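PDB 5A7V: putative glycosidase ph117-related from Bacteroides thetaiotaomicron, which probably cleaves beta-linked mannosides, as a member of glycoside hydrolase family GH130, and holds mannose units in its central pocket. Local coordinates for residues D85-V90 against T113-I118; A190-G195 against N244-V249; D222-M227 against A236-D241; Y355-Y360 against N376-A381. All blocks are in the same frame, centred on the assembly; numbering follows the deposited sequence.

Contact 1: D85-V90 against T113-I118; sequences DGKIVV and TSSDGI
The backbone oxygen of Ile-88 takes a hydrogen bond from the strand beside it, Ser-114 N to Ile-88 O at 2.8 Å, supplemented by a weaker CA-H...O contact from Thr-113 CA, 3.3 Å from the same O. This is the end of an antiparallel hairpin, strands 87-95 and 107-114, in the middle of a four-stranded blade of the GH130 beta-propeller. The return bond, from Ile-88 N to Ser-114 O at 2.9 Å, completes the hydrogen-bonded pair. One step on, Val-89 and Thr-113 form a non-hydrogen-bonded pair.

Beyond Ser-114 the second strand breaks into turns. Ser-114 OG accepts from Asp-116 N, giving an ST turn, and more weakly from Gly-117 N, while its own proton goes to His-119 O. At the outer edge the Lys-87 chain, extended beyond CG, starts from a CB that lies 3.5 Å from Ser-114 O. The Ile-88 side chain, on the same face of the sheet as Ser-114, also packs on Tyr-360 of the strand 358-365. With CG1 anti to the carbonyl carbon (chi1 -74°), Ile-88 extends CD1 to the turn, 3.7 Å from Gly-117 CA.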
loop_
_atom_site.group_PDB
_atom_site.type_symbol
_atom_site.label_atom_id
_atom_site.label_comp_id
_atom_site.label_asym_id
_atom_site.label_seq_id
_atom_site.Cartn_x
_atom_site.Cartn_y
_atom_site.Cartn_z
ATOM N N ASP A 85 -6.712 -12.714 -15.176
ATOM C CA ASP A 85 -7.418 -13.896 -15.704
ATOM C C ASP A 85 -8.737 -14.155 -14.897
ATOM O O ASP A 85 -9.085 -15.290 -14.557
ATOM C CB ASP A 85 -6.457 -15.093 -15.654
ATOM C CG ASP A 85 -5.342 -15.022 -16.731
ATOM O OD1 ASP A 85 -5.320 -14.079 -17.562
ATOM O OD2 ASP A 85 -4.472 -15.930 -16.741
ATOM N N GLY A 86 -9.452 -13.074 -14.579
ATOM C CA GLY A 86 -10.778 -13.220 -13.994
ATOM C C GLY A 86 -10.768 -13.473 -12.476
ATOM O O GLY A 86 -11.843 -13.768 -11.928
ATOM N N LYS A 87 -9.598 -13.412 -11.843
ATOM C CA LYS A 87 -9.473 -13.639 -10.407
ATOM C C LYS A 87 -8.762 -12.487 -9.732
ATOM O O LYS A 87 -7.982 -11.753 -10.354
ATOM C CB LYS A 87 -8.704 -14.934 -10.158
ATOM C CG LYS A 87 -9.408 -16.178 -10.745
ATOM C CD LYS A 87 -8.926 -17.465 -10.136
ATOM C CE LYS A 87 -9.559 -18.701 -10.773
ATOM N NZ LYS A 87 -8.930 -19.894 -10.139
ATOM N N ILE A 88 -8.985 -12.377 -8.415
ATOM C CA ILE A 88 -8.169 -11.500 -7.579
ATOM C C ILE A 88 -6.858 -12.214 -7.284
ATOM O O ILE A 88 -6.864 -13.389 -6.905
ATOM C CB ILE A 88 -8.921 -11.142 -6.271
ATOM C CG1 ILE A 88 -10.050 -10.138 -6.553
ATOM C CG2 ILE A 88 -7.956 -10.582 -5.213
ATOM C CD1 ILE A 88 -11.071 -9.973 -5.446
ATOM N N VAL A 89 -5.752 -11.500 -7.470
ATOM C CA VAL A 89 -4.420 -11.971 -7.157
ATOM C C VAL A 89 -3.817 -11.037 -6.116
ATOM O O VAL A 89 -3.812 -9.811 -6.301
ATOM C CB VAL A 89 -3.524 -12.088 -8.393
ATOM C CG1 VAL A 89 -2.125 -12.576 -8.036
ATOM C CG2 VAL A 89 -4.169 -13.054 -9.368
ATOM N N VAL A 90 -3.294 -11.626 -5.046
ATOM C CA VAL A 90 -2.601 -10.893 -4.017
ATOM C C VAL A 90 -1.133 -11.320 -3.996
ATOM O O VAL A 90 -0.818 -12.535 -4.016
ATOM C CB VAL A 90 -3.269 -11.132 -2.638
ATOM C CG1 VAL A 90 -2.382 -10.702 -1.464
ATOM C CG2 VAL A 90 -4.600 -10.434 -2.585
ATOM N N THR A 113 -4.323 -16.552 -5.166
ATOM C CA THR A 113 -5.417 -16.247 -6.064
ATOM C C THR A 113 -6.753 -16.589 -5.429
ATOM O O THR A 113 -6.866 -17.543 -4.635
ATOM C CB THR A 113 -5.286 -16.994 -7.414
ATOM O OG1 THR A 113 -5.532 -18.386 -7.236
ATOM C CG2 THR A 113 -3.912 -16.839 -7.960
ATOM N N SER A 114 -7.781 -15.840 -5.802
ATOM C CA SER A 114 -9.129 -16.047 -5.226
ATOM C C SER A 114 -10.229 -15.649 -6.226
ATOM O O SER A 114 -10.053 -14.664 -6.966
ATOM C CB SER A 114 -9.278 -15.208 -3.964
ATOM O OG SER A 114 -10.546 -15.356 -3.422
ATOM N N SER A 115 -11.326 -16.405 -6.250
ATOM C CA SER A 115 -12.521 -16.031 -7.028
ATOM C C SER A 115 -13.540 -15.249 -6.216
ATOM O O SER A 115 -14.470 -14.699 -6.778
ATOM C CB SER A 115 -13.211 -17.271 -7.597
ATOM O OG SER A 115 -12.391 -17.851 -8.561
ATOM N N ASP A 116 -13.403 -15.229 -4.876
ATOM C CA ASP A 116 -14.345 -14.463 -4.022
ATOM C C ASP A 116 -13.674 -13.371 -3.182
ATOM O O ASP A 116 -14.372 -12.656 -2.415
ATOM C CB ASP A 116 -15.170 -15.400 -3.136
ATOM C CG ASP A 116 -14.353 -16.086 -2.026
ATOM O OD1 ASP A 116 -13.123 -15.919 -1.911
ATOM O OD2 ASP A 116 -15.003 -16.863 -1.274
ATOM N N GLY A 117 -12.349 -13.206 -3.340
ATOM C CA GLY A 117 -11.611 -12.204 -2.569
ATOM C C GLY A 117 -11.326 -12.534 -1.111
ATOM O O GLY A 117 -10.662 -11.745 -0.436
ATOM N N ILE A 118 -11.810 -13.723 -0.676
ATOM C CA ILE A 118 -11.745 -14.080 0.756
ATOM C C ILE A 118 -10.948 -15.377 0.946
ATOM O O ILE A 118 -10.022 -15.432 1.790
ATOM C CB ILE A 118 -13.178 -14.304 1.267
ATOM C CG1 ILE A 118 -13.897 -12.941 1.336
ATOM C CG2 ILE A 118 -13.092 -14.798 2.727
ATOM C CD1 ILE A 118 -15.426 -13.018 1.317
#

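Contact 2: A190-G195 against N244-V249; sequences AKAYDG and NWTPYV
Ala-192 and Tyr-193 meet Pro-247 and Val-249 in a small apolar patch. The Ala-192 methyl sits 4.1 Å from Pro-247 CD, and the same CD carbon lies 4.0 Å from Tyr-193 CE2. Val-249 embraces the end of the phenol with both methyls, CG1 at 3.9 Å from Tyr-193 CE2 and CG2 near the hydroxyl. Thr-246 crosses the tyrosine at about a right angle, so that its CG2 also approaches Tyr-193 OH.

The tyrosine reaches this site from a backbone with positive phi, CG turned anti to the carbonyl carbon (chi1 -55°). Its hydroxyl then donates to Pro-247 O, 2.7 Å from OH, running straight down the axis of the carbonyl and lying at the ring edge. This bond anchors the hydroxyl end of the ring at the strand.

Further out the partners become polar and hydrated. One water bridges Ala-192 N and Trp-245 O, with 2.8 Å from the water to that O; a second bridges Lys-191 N and Asn-244 OD1. Over the latter amide the Lys-191 chain crosses at about a right angle, its CE 3.6 Å from Asn-244 CG.

Trp-245 also pairs through its backbone with Ala-188. The loop after strand 183-187, at one edge of its blade, is thereby laid along the short outer strand 246-247 of the following blade, a junction between successive blades of a beta-propeller.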
loop_
_atom_site.group_PDB
_atom_site.type_symbol
_atom_site.label_atom_id
_atom_site.label_comp_id
_atom_site.label_asym_id
_atom_site.label_seq_id
_atom_site.Cartn_x
_atom_site.Cartn_y
_atom_site.Cartn_z
ATOM N N ALA A 190 16.395 6.710 -9.753
ATOM C CA ALA A 190 17.827 6.578 -10.071
ATOM C C ALA A 190 18.365 7.611 -11.066
ATOM O O ALA A 190 19.462 8.121 -10.915
ATOM C CB ALA A 190 18.122 5.191 -10.620
ATOM N N LYS A 191 17.582 7.864 -12.103
ATOM C CA LYS A 191 18.098 8.606 -13.270
ATOM C C LYS A 191 17.860 10.127 -13.205
ATOM O O LYS A 191 18.688 10.903 -13.707
ATOM C CB LYS A 191 17.396 8.053 -14.520
ATOM C CG LYS A 191 17.842 8.562 -15.875
ATOM C CD LYS A 191 17.195 7.758 -17.014
ATOM C CE LYS A 191 15.868 8.328 -17.502
ATOM N NZ LYS A 191 15.812 8.237 -18.991
ATOM N N ALA A 192 16.706 10.532 -12.664
ATOM C CA ALA A 192 16.293 11.932 -12.755
ATOM C C ALA A 192 17.317 12.895 -12.135
ATOM O O ALA A 192 18.004 12.574 -11.174
ATOM C CB ALA A 192 14.934 12.107 -12.055
ATOM N N TYR A 193 17.399 14.100 -12.682
ATOM C CA TYR A 193 18.232 15.154 -12.126
ATOM C C TYR A 193 19.685 14.673 -11.929
ATOM O O TYR A 193 20.282 14.888 -10.875
ATOM C CB TYR A 193 17.636 15.705 -10.827
ATOM C CG TYR A 193 16.198 16.208 -10.958
ATOM C CD1 TYR A 193 15.884 17.326 -11.724
ATOM C CD2 TYR A 193 15.155 15.581 -10.305
ATOM C CE1 TYR A 193 14.566 17.763 -11.851
ATOM C CE2 TYR A 193 13.843 16.004 -10.444
ATOM C CZ TYR A 193 13.534 17.094 -11.176
ATOM O OH TYR A 193 12.200 17.480 -11.265
ATOM N N ASP A 194 20.223 13.960 -12.935
ATOM C CA ASP A 194 21.607 13.478 -12.925
ATOM C C ASP A 194 21.889 12.615 -11.684
ATOM O O ASP A 194 22.964 12.691 -11.079
ATOM C CB ASP A 194 22.593 14.666 -13.024
ATOM C CG ASP A 194 24.005 14.241 -13.347
ATOM O OD1 ASP A 194 24.189 13.232 -14.058
ATOM O OD2 ASP A 194 24.955 14.923 -12.887
ATOM N N GLY A 195 20.894 11.818 -11.292
ATOM C CA GLY A 195 21.030 10.912 -10.157
ATOM C C GLY A 195 20.909 11.507 -8.785
ATOM O O GLY A 195 21.247 10.840 -7.810
ATOM N N ASN A 244 11.360 4.938 -15.103
ATOM C CA ASN A 244 12.145 6.104 -14.674
ATOM C C ASN A 244 11.190 7.246 -14.332
ATOM O O ASN A 244 10.466 7.753 -15.192
ATOM C CB ASN A 244 13.133 6.529 -15.772
ATOM C CG ASN A 244 14.154 5.454 -16.063
ATOM O OD1 ASN A 244 14.949 5.074 -15.185
ATOM N ND2 ASN A 244 14.139 4.932 -17.274
ATOM N N TRP A 245 11.194 7.636 -13.056
ATOM C CA TRP A 245 10.259 8.657 -12.529
ATOM C C TRP A 245 11.004 9.926 -12.148
ATOM O O TRP A 245 12.118 9.861 -11.615
ATOM C CB TRP A 245 9.509 8.057 -11.307
ATOM C CG TRP A 245 8.587 6.941 -11.695
ATOM C CD1 TRP A 245 8.913 5.592 -11.863
ATOM C CD2 TRP A 245 7.191 7.058 -12.052
ATOM N NE1 TRP A 245 7.813 4.913 -12.285
ATOM C CE2 TRP A 245 6.738 5.763 -12.412
ATOM C CE3 TRP A 245 6.278 8.131 -12.109
ATOM C CZ2 TRP A 245 5.425 5.509 -12.782
ATOM C CZ3 TRP A 245 5.003 7.882 -12.530
ATOM C CH2 TRP A 245 4.575 6.589 -12.871
ATOM N N THR A 246 10.366 11.078 -12.411
ATOM C CA THR A 246 10.948 12.384 -12.162
ATOM C C THR A 246 10.115 13.083 -11.090
ATOM O O THR A 246 8.969 13.446 -11.348
ATOM C CB THR A 246 10.993 13.184 -13.466
ATOM O OG1 THR A 246 11.780 12.476 -14.434
ATOM C CG2 THR A 246 11.564 14.581 -13.233
ATOM N N PRO A 247 10.674 13.208 -9.853
ATOM C CA PRO A 247 9.910 13.887 -8.812
ATOM C C PRO A 247 9.623 15.341 -9.120
ATOM O O PRO A 247 10.426 16.000 -9.788
ATOM C CB PRO A 247 10.793 13.770 -7.569
ATOM C CG PRO A 247 11.736 12.680 -7.822
ATOM C CD PRO A 247 11.948 12.682 -9.341
ATOM N N TYR A 248 8.479 15.823 -8.613
ATOM C CA TYR A 248 8.194 17.257 -8.631
ATOM C C TYR A 248 9.082 17.926 -7.563
ATOM O O TYR A 248 9.128 17.465 -6.412
ATOM C CB TYR A 248 6.732 17.580 -8.334
ATOM C CG TYR A 248 5.757 17.362 -9.452
ATOM C CD1 TYR A 248 5.224 16.110 -9.680
ATOM C CD2 TYR A 248 5.340 18.407 -10.255
ATOM C CE1 TYR A 248 4.313 15.865 -10.722
ATOM C CE2 TYR A 248 4.425 18.188 -11.287
ATOM C CZ TYR A 248 3.923 16.904 -11.524
ATOM O OH TYR A 248 2.969 16.673 -12.502
ATOM N N VAL A 249 9.710 19.034 -7.931
ATOM C CA VAL A 249 10.635 19.718 -7.071
ATOM C C VAL A 249 10.292 21.198 -6.972
ATOM O O VAL A 249 9.591 21.778 -7.804
ATOM C CB VAL A 249 12.126 19.535 -7.506
ATOM C CG1 VAL A 249 12.521 18.070 -7.425
ATOM C CG2 VAL A 249 12.416 20.133 -8.877
HETATM O O HOH W 1 15.178 5.991 -12.639
HETATM O O HOH W 2 14.436 8.691 -12.536
#

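Contact 3: D222-M227 against A236-D241; sequences DGKYFM and AATSED
Lys-224 and Glu-240 lie side by side and point the same way at the mouth of an antiparallel hairpin, strands 225-229 and 235-239, in a propeller blade. Their charges stay beyond salt-bridge range, with Lys-224 NZ 4.4 Å from Glu-240 OE2; the CE methylene of the lysine comes closer. The Tyr-225 ring turns its edge to the backbone as the second strand ends, with Glu-240 O in the ring plane and 3.8 Å from CE2.

Phe-226, on the other face of the sheet, leans forward, toward the hairpin's connecting loop, with CG anti to its own nitrogen (chi1 -171°). The ring thus lays one face over Ala-237 O, offset toward the rim. Phe-226 CZ comes to 3.6 Å from Ala-236 CB.

Four backbone bonds pair Tyr-225 with Ser-239 and Met-227 with Ala-237, and the N-to-C directions of the short segments 225-227 and 236-239 make 158°. The bonds are not equivalent: Ser-239 N reaches Tyr-225 O from well above the carbonyl plane, whereas Tyr-225 N lies almost in line with the Ser-239 carbonyl, though the N-H is bent (140°). Ser-239 OG, also hydrogen-bonded to Asn-244 O, closes an ST turn by accepting from Asp-241 N, 3.1 Å away.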
loop_
_atom_site.group_PDB
_atom_site.type_symbol
_atom_site.label_atom_id
_atom_site.label_comp_id
_atom_site.label_asym_id
_atom_site.label_seq_id
_atom_site.Cartn_x
_atom_site.Cartn_y
_atom_site.Cartn_z
ATOM N N ASP A 222 -1.941 14.730 -18.906
ATOM C CA ASP A 222 -1.093 15.628 -19.707
ATOM C C ASP A 222 -0.009 14.832 -20.456
ATOM O O ASP A 222 1.150 15.248 -20.602
ATOM C CB ASP A 222 -0.483 16.707 -18.852
ATOM C CG ASP A 222 -1.540 17.640 -18.218
ATOM O OD1 ASP A 222 -2.640 17.835 -18.772
ATOM O OD2 ASP A 222 -1.257 18.203 -17.156
ATOM N N GLY A 223 -0.416 13.661 -20.938
ATOM C CA GLY A 223 0.453 12.863 -21.786
ATOM C C GLY A 223 1.513 12.014 -21.072
ATOM O O GLY A 223 2.296 11.337 -21.752
ATOM N N LYS A 224 1.544 12.060 -19.743
ATOM C CA LYS A 224 2.532 11.301 -18.959
ATOM C C LYS A 224 1.880 10.504 -17.871
ATOM O O LYS A 224 0.770 10.790 -17.440
ATOM C CB LYS A 224 3.599 12.234 -18.317
ATOM C CG LYS A 224 4.408 13.025 -19.352
ATOM C CD LYS A 224 5.515 13.866 -18.751
ATOM C CE LYS A 224 6.236 14.644 -19.840
ATOM N NZ LYS A 224 6.232 16.095 -19.580
ATOM N N TYR A 225 2.581 9.462 -17.442
ATOM C CA TYR A 225 2.147 8.731 -16.254
ATOM C C TYR A 225 2.400 9.583 -14.985
ATOM O O TYR A 225 3.250 10.480 -14.987
ATOM C CB TYR A 225 2.852 7.379 -16.203
ATOM C CG TYR A 225 2.594 6.540 -17.433
ATOM C CD1 TYR A 225 1.333 5.981 -17.630
ATOM C CD2 TYR A 225 3.586 6.332 -18.391
ATOM C CE1 TYR A 225 1.056 5.215 -18.736
ATOM C CE2 TYR A 225 3.319 5.535 -19.528
ATOM C CZ TYR A 225 2.041 5.014 -19.686
ATOM O OH TYR A 225 1.783 4.202 -20.784
ATOM N N PHE A 226 1.708 9.236 -13.903
ATOM C CA PHE A 226 1.727 10.028 -12.685
ATOM C C PHE A 226 1.714 9.098 -11.464
ATOM O O PHE A 226 1.008 8.092 -11.469
ATOM C CB PHE A 226 0.511 10.959 -12.647
ATOM C CG PHE A 226 0.556 11.959 -11.521
ATOM C CD1 PHE A 226 0.167 11.621 -10.225
ATOM C CD2 PHE A 226 1.024 13.242 -11.750
ATOM C CE1 PHE A 226 0.228 12.541 -9.200
ATOM C CE2 PHE A 226 1.094 14.149 -10.704
ATOM C CZ PHE A 226 0.689 13.795 -9.429
ATOM N N MET A 227 2.488 9.463 -10.431
ATOM C CA MET A 227 2.530 8.684 -9.202
ATOM C C MET A 227 2.608 9.632 -7.995
ATOM O O MET A 227 3.446 10.545 -7.969
ATOM C CB MET A 227 3.787 7.782 -9.225
ATOM C CG MET A 227 3.978 6.915 -8.009
ATOM S SD MET A 227 5.410 5.803 -8.131
ATOM C CE MET A 227 6.829 6.901 -8.225
ATOM N N ALA A 236 5.127 13.774 -5.419
ATOM C CA ALA A 236 4.631 13.259 -6.715
ATOM C C ALA A 236 5.761 13.137 -7.708
ATOM O O ALA A 236 6.877 13.624 -7.490
ATOM C CB ALA A 236 3.502 14.106 -7.243
ATOM N N ALA A 237 5.469 12.398 -8.779
ATOM C CA ALA A 237 6.438 12.185 -9.860
ATOM C C ALA A 237 5.684 11.859 -11.143
ATOM O O ALA A 237 4.539 11.401 -11.128
ATOM C CB ALA A 237 7.366 11.025 -9.503
ATOM N N THR A 238 6.376 12.125 -12.258
ATOM C CA THR A 238 5.872 11.754 -13.587
ATOM C C THR A 238 6.828 10.779 -14.289
ATOM O O THR A 238 7.987 10.658 -13.914
ATOM C CB THR A 238 5.651 12.993 -14.490
ATOM O OG1 THR A 238 6.894 13.634 -14.723
ATOM C CG2 THR A 238 4.669 13.949 -13.877
ATOM N N SER A 239 6.318 10.129 -15.323
ATOM C CA SER A 239 7.150 9.229 -16.105
ATOM C C SER A 239 6.594 9.126 -17.511
ATOM O O SER A 239 5.406 9.202 -17.719
ATOM C CB SER A 239 7.195 7.839 -15.473
ATOM O OG SER A 239 8.011 6.932 -16.228
ATOM N N GLU A 240 7.504 8.879 -18.458
ATOM C CA GLU A 240 7.111 8.517 -19.826
ATOM C C GLU A 240 7.194 7.018 -20.092
ATOM O O GLU A 240 6.674 6.552 -21.100
ATOM C CB GLU A 240 7.941 9.309 -20.847
ATOM C CG GLU A 240 7.763 10.819 -20.699
ATOM C CD GLU A 240 8.737 11.667 -21.505
ATOM O OE1 GLU A 240 9.561 11.137 -22.243
ATOM O OE2 GLU A 240 8.694 12.896 -21.392
ATOM N N ASP A 241 7.878 6.263 -19.245
ATOM C CA ASP A 241 8.159 4.857 -19.519
ATOM C C ASP A 241 7.796 3.901 -18.397
ATOM O O ASP A 241 8.072 2.706 -18.534
ATOM C CB ASP A 241 9.635 4.700 -19.935
ATOM C CG ASP A 241 10.638 5.084 -18.827
ATOM O OD1 ASP A 241 10.193 5.216 -17.652
ATOM O OD2 ASP A 241 11.869 5.208 -19.108
#

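Contact 4: Y355-Y360 against N376-A381; sequences YKDKWY and NPKKPA
A surface contact, built from aliphatic and hydrated polar groups, sets Asp-357, Lys-358 and Trp-359 against Asn-376, Pro-377 and Lys-378. It lies at the rim of the last antiparallel sheet of the propeller, where the type I' turn of the hairpin 347-355/358-365 meets the loop that follows strand 369-375. That loop begins with a type I turn of its own, from Asn-376 to Lys-379.

The main touch is between Lys-358 and Asn-376. With CG anti to its backbone N (chi1 -178°), the asparagine lays its amide against the lysine chain, whose CG and CD pass close to Asn-376 CG and whose CE lies 3.6 Å from ND2. The lysine then bends at chi4, and NZ donates to Lys-356 O at 3.0 Å, tying the chain back to its own turn.

Pro-377 wedges in beside them. Its CD is 3.6 Å from Asp-357 O, and its CG comes obliquely to 4.2 Å from Trp-359 CD1; the indole also meets Phe-39 and Tyr-354. Farther out, in one of its conformers, Lys-378 NZ comes within 3.8 Å of Asp-357 OD2, a long salt bridge at best.

Water joins the two turns. It donates to Asp-357 O and to Asn-376 OD1, and that same OD1 accepts from Lys-378 N at 3.0 Å, the donor of this Asx turn standing above the amide plane.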
loop_
_atom_site.group_PDB
_atom_site.type_symbol
_atom_site.label_atom_id
_atom_site.label_comp_id
_atom_site.label_asym_id
_atom_site.label_seq_id
_atom_site.Cartn_x
_atom_site.Cartn_y
_atom_site.Cartn_z
ATOM N N TYR A 355 -13.950 -5.504 -8.600
ATOM C CA TYR A 355 -14.246 -6.880 -8.953
ATOM C C TYR A 355 -15.682 -7.182 -8.618
ATOM O O TYR A 355 -16.137 -6.801 -7.533
ATOM C CB TYR A 355 -13.314 -7.810 -8.176
ATOM C CG TYR A 355 -13.388 -9.298 -8.492
ATOM C CD1 TYR A 355 -12.969 -9.776 -9.708
ATOM C CD2 TYR A 355 -13.776 -10.220 -7.534
ATOM C CE1 TYR A 355 -12.972 -11.138 -9.995
ATOM C CE2 TYR A 355 -13.742 -11.583 -7.789
ATOM C CZ TYR A 355 -13.359 -12.040 -9.028
ATOM O OH TYR A 355 -13.336 -13.378 -9.275
ATOM N N LYS A 356 -16.423 -7.823 -9.525
ATOM C CA LYS A 356 -17.847 -8.082 -9.264
ATOM C C LYS A 356 -18.619 -6.809 -8.850
ATOM O O LYS A 356 -19.515 -6.844 -7.998
ATOM C CB LYS A 356 -18.011 -9.212 -8.236
ATOM C CG LYS A 356 -17.397 -10.505 -8.723
ATOM C CD LYS A 356 -17.647 -11.634 -7.739
ATOM C CE LYS A 356 -17.168 -12.965 -8.305
ATOM N NZ LYS A 356 -17.401 -14.115 -7.360
ATOM N N ASP A 357 -18.233 -5.679 -9.450
ATOM C CA ASP A 357 -18.853 -4.364 -9.194
ATOM C C ASP A 357 -18.686 -3.849 -7.760
ATOM O O ASP A 357 -19.437 -2.954 -7.362
ATOM C CB ASP A 357 -20.318 -4.337 -9.660
ATOM C CG ASP A 357 -20.477 -4.508 -11.155
ATOM O OD1 ASP A 357 -19.525 -4.448 -11.939
ATOM O OD2 ASP A 357 -21.622 -4.645 -11.556
ATOM N N LYS A 358 -17.674 -4.362 -7.069
ATOM C CA LYS A 358 -17.382 -3.901 -5.707
ATOM C C LYS A 358 -15.904 -3.602 -5.584
ATOM O O LYS A 358 -15.065 -4.044 -6.391
ATOM C CB LYS A 358 -17.812 -4.972 -4.681
ATOM C CG LYS A 358 -19.288 -5.316 -4.755
ATOM C CD LYS A 358 -19.724 -6.419 -3.822
ATOM C CE LYS A 358 -20.989 -7.058 -4.321
ATOM N NZ LYS A 358 -20.717 -7.946 -5.527
ATOM N N TRP A 359 -15.528 -2.874 -4.540
ATOM C CA TRP A 359 -14.159 -2.572 -4.254
ATOM C C TRP A 359 -13.635 -3.422 -3.107
ATOM O O TRP A 359 -14.089 -3.283 -1.943
ATOM C CB TRP A 359 -13.968 -1.104 -3.919
ATOM C CG TRP A 359 -14.077 -0.168 -5.125
ATOM C CD1 TRP A 359 -15.128 0.638 -5.486
ATOM C CD2 TRP A 359 -13.036 0.053 -6.102
ATOM N NE1 TRP A 359 -14.785 1.351 -6.622
ATOM C CE2 TRP A 359 -13.505 1.026 -7.002
ATOM C CE3 TRP A 359 -11.728 -0.427 -6.246
ATOM C CZ2 TRP A 359 -12.708 1.522 -8.039
ATOM C CZ3 TRP A 359 -10.952 0.032 -7.289
ATOM C CH2 TRP A 359 -11.448 0.999 -8.185
ATOM N N TYR A 360 -12.657 -4.276 -3.384
ATOM C CA TYR A 360 -12.001 -5.149 -2.419
ATOM C C TYR A 360 -10.699 -4.507 -1.977
ATOM O O TYR A 360 -9.840 -4.219 -2.791
ATOM C CB TYR A 360 -11.730 -6.526 -3.031
ATOM C CG TYR A 360 -12.975 -7.339 -3.301
ATOM C CD1 TYR A 360 -13.834 -7.039 -4.352
ATOM C CD2 TYR A 360 -13.290 -8.456 -2.541
ATOM C CE1 TYR A 360 -14.993 -7.785 -4.565
ATOM C CE2 TYR A 360 -14.419 -9.214 -2.792
ATOM C CZ TYR A 360 -15.279 -8.877 -3.800
ATOM O OH TYR A 360 -16.430 -9.642 -4.042
ATOM N N ASN A 376 -19.147 -1.872 -1.197
ATOM C CA ASN A 376 -20.114 -2.152 -2.243
ATOM C C ASN A 376 -20.859 -0.845 -2.562
ATOM O O ASN A 376 -21.727 -0.420 -1.798
ATOM C CB ASN A 376 -21.117 -3.225 -1.806
ATOM C CG ASN A 376 -22.108 -3.563 -2.895
ATOM O OD1 ASN A 376 -22.132 -2.906 -3.946
ATOM N ND2 ASN A 376 -22.927 -4.562 -2.653
ATOM N N PRO A 377 -20.551 -0.193 -3.703
ATOM C CA PRO A 377 -21.256 1.069 -4.010
ATOM C C PRO A 377 -22.797 0.947 -4.042
ATOM O O PRO A 377 -23.490 1.911 -3.783
ATOM C CB PRO A 377 -20.686 1.438 -5.394
ATOM C CG PRO A 377 -19.352 0.774 -5.450
ATOM C CD PRO A 377 -19.520 -0.529 -4.722
ATOM N N LYS A 378 -23.320 -0.232 -4.390
ATOM C CA LYS A 378 -24.751 -0.495 -4.445
ATOM C C LYS A 378 -25.364 -0.656 -3.057
ATOM O O LYS A 378 -26.571 -0.486 -2.887
ATOM C CB LYS A 378 -25.025 -1.751 -5.295
ATOM C CG LYS A 378 -24.679 -1.503 -6.787
ATOM C CD LYS A 378 -25.025 -2.719 -7.651
ATOM C CE LYS A 378 -24.356 -2.697 -9.026
ATOM N NZ LYS A 378 -24.910 -3.784 -9.907
ATOM N N LYS A 379 -24.520 -0.994 -2.070
ATOM C CA LYS A 379 -25.005 -1.251 -0.685
ATOM C C LYS A 379 -23.916 -0.775 0.299
ATOM O O LYS A 379 -23.275 -1.580 0.985
ATOM C CB LYS A 379 -25.336 -2.722 -0.475
ATOM C CG LYS A 379 -26.378 -3.298 -1.437
ATOM C CD LYS A 379 -26.770 -4.741 -1.073
ATOM C CE LYS A 379 -27.765 -5.309 -2.067
ATOM N NZ LYS A 379 -28.078 -6.714 -1.702
ATOM N N PRO A 380 -23.687 0.547 0.372
ATOM C CA PRO A 380 -22.496 0.972 1.131
ATOM C C PRO A 380 -22.599 0.767 2.631
ATOM O O PRO A 380 -23.617 1.099 3.249
ATOM C CB PRO A 380 -22.382 2.475 0.818
ATOM C CG PRO A 380 -23.107 2.659 -0.439
ATOM C CD PRO A 380 -24.241 1.686 -0.377
ATOM N N ALA A 381 -21.531 0.240 3.211
ATOM C CA ALA A 381 -21.445 0.129 4.679
ATOM C C ALA A 381 -21.031 1.465 5.263
ATOM O O ALA A 381 -20.641 2.424 4.583
ATOM C CB ALA A 381 -20.456 -0.962 5.030
HETATM O O HOH W 3 -22.029 -3.544 -6.608
#

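How the contacts relate
The four contacts fall into two pairs on the periphery of one propeller. Contacts 2 and 3 adjoin, centres 11 Å apart, with contact 3 nested in the loop that contact 2 closes: Thr-246 N bonds to Thr-238 O at 2.8 Å, adding strand 246-247 to strand 235-239. Contacts 1 and 4 lie 15 Å apart between centres and join neighbouring blades, since Tyr-355 OH and Lys-356 NZ each approach Ser-115 O at 3.0 Å in probable hydrogen bonds. Contacts 2 and 4 occupy opposite sides of the chain's centre, 38 Å apart between centres. Toward the sugar pocket, the Met-227 side chain of contact 3 remains about 14 Å from a bound alpha-mannose.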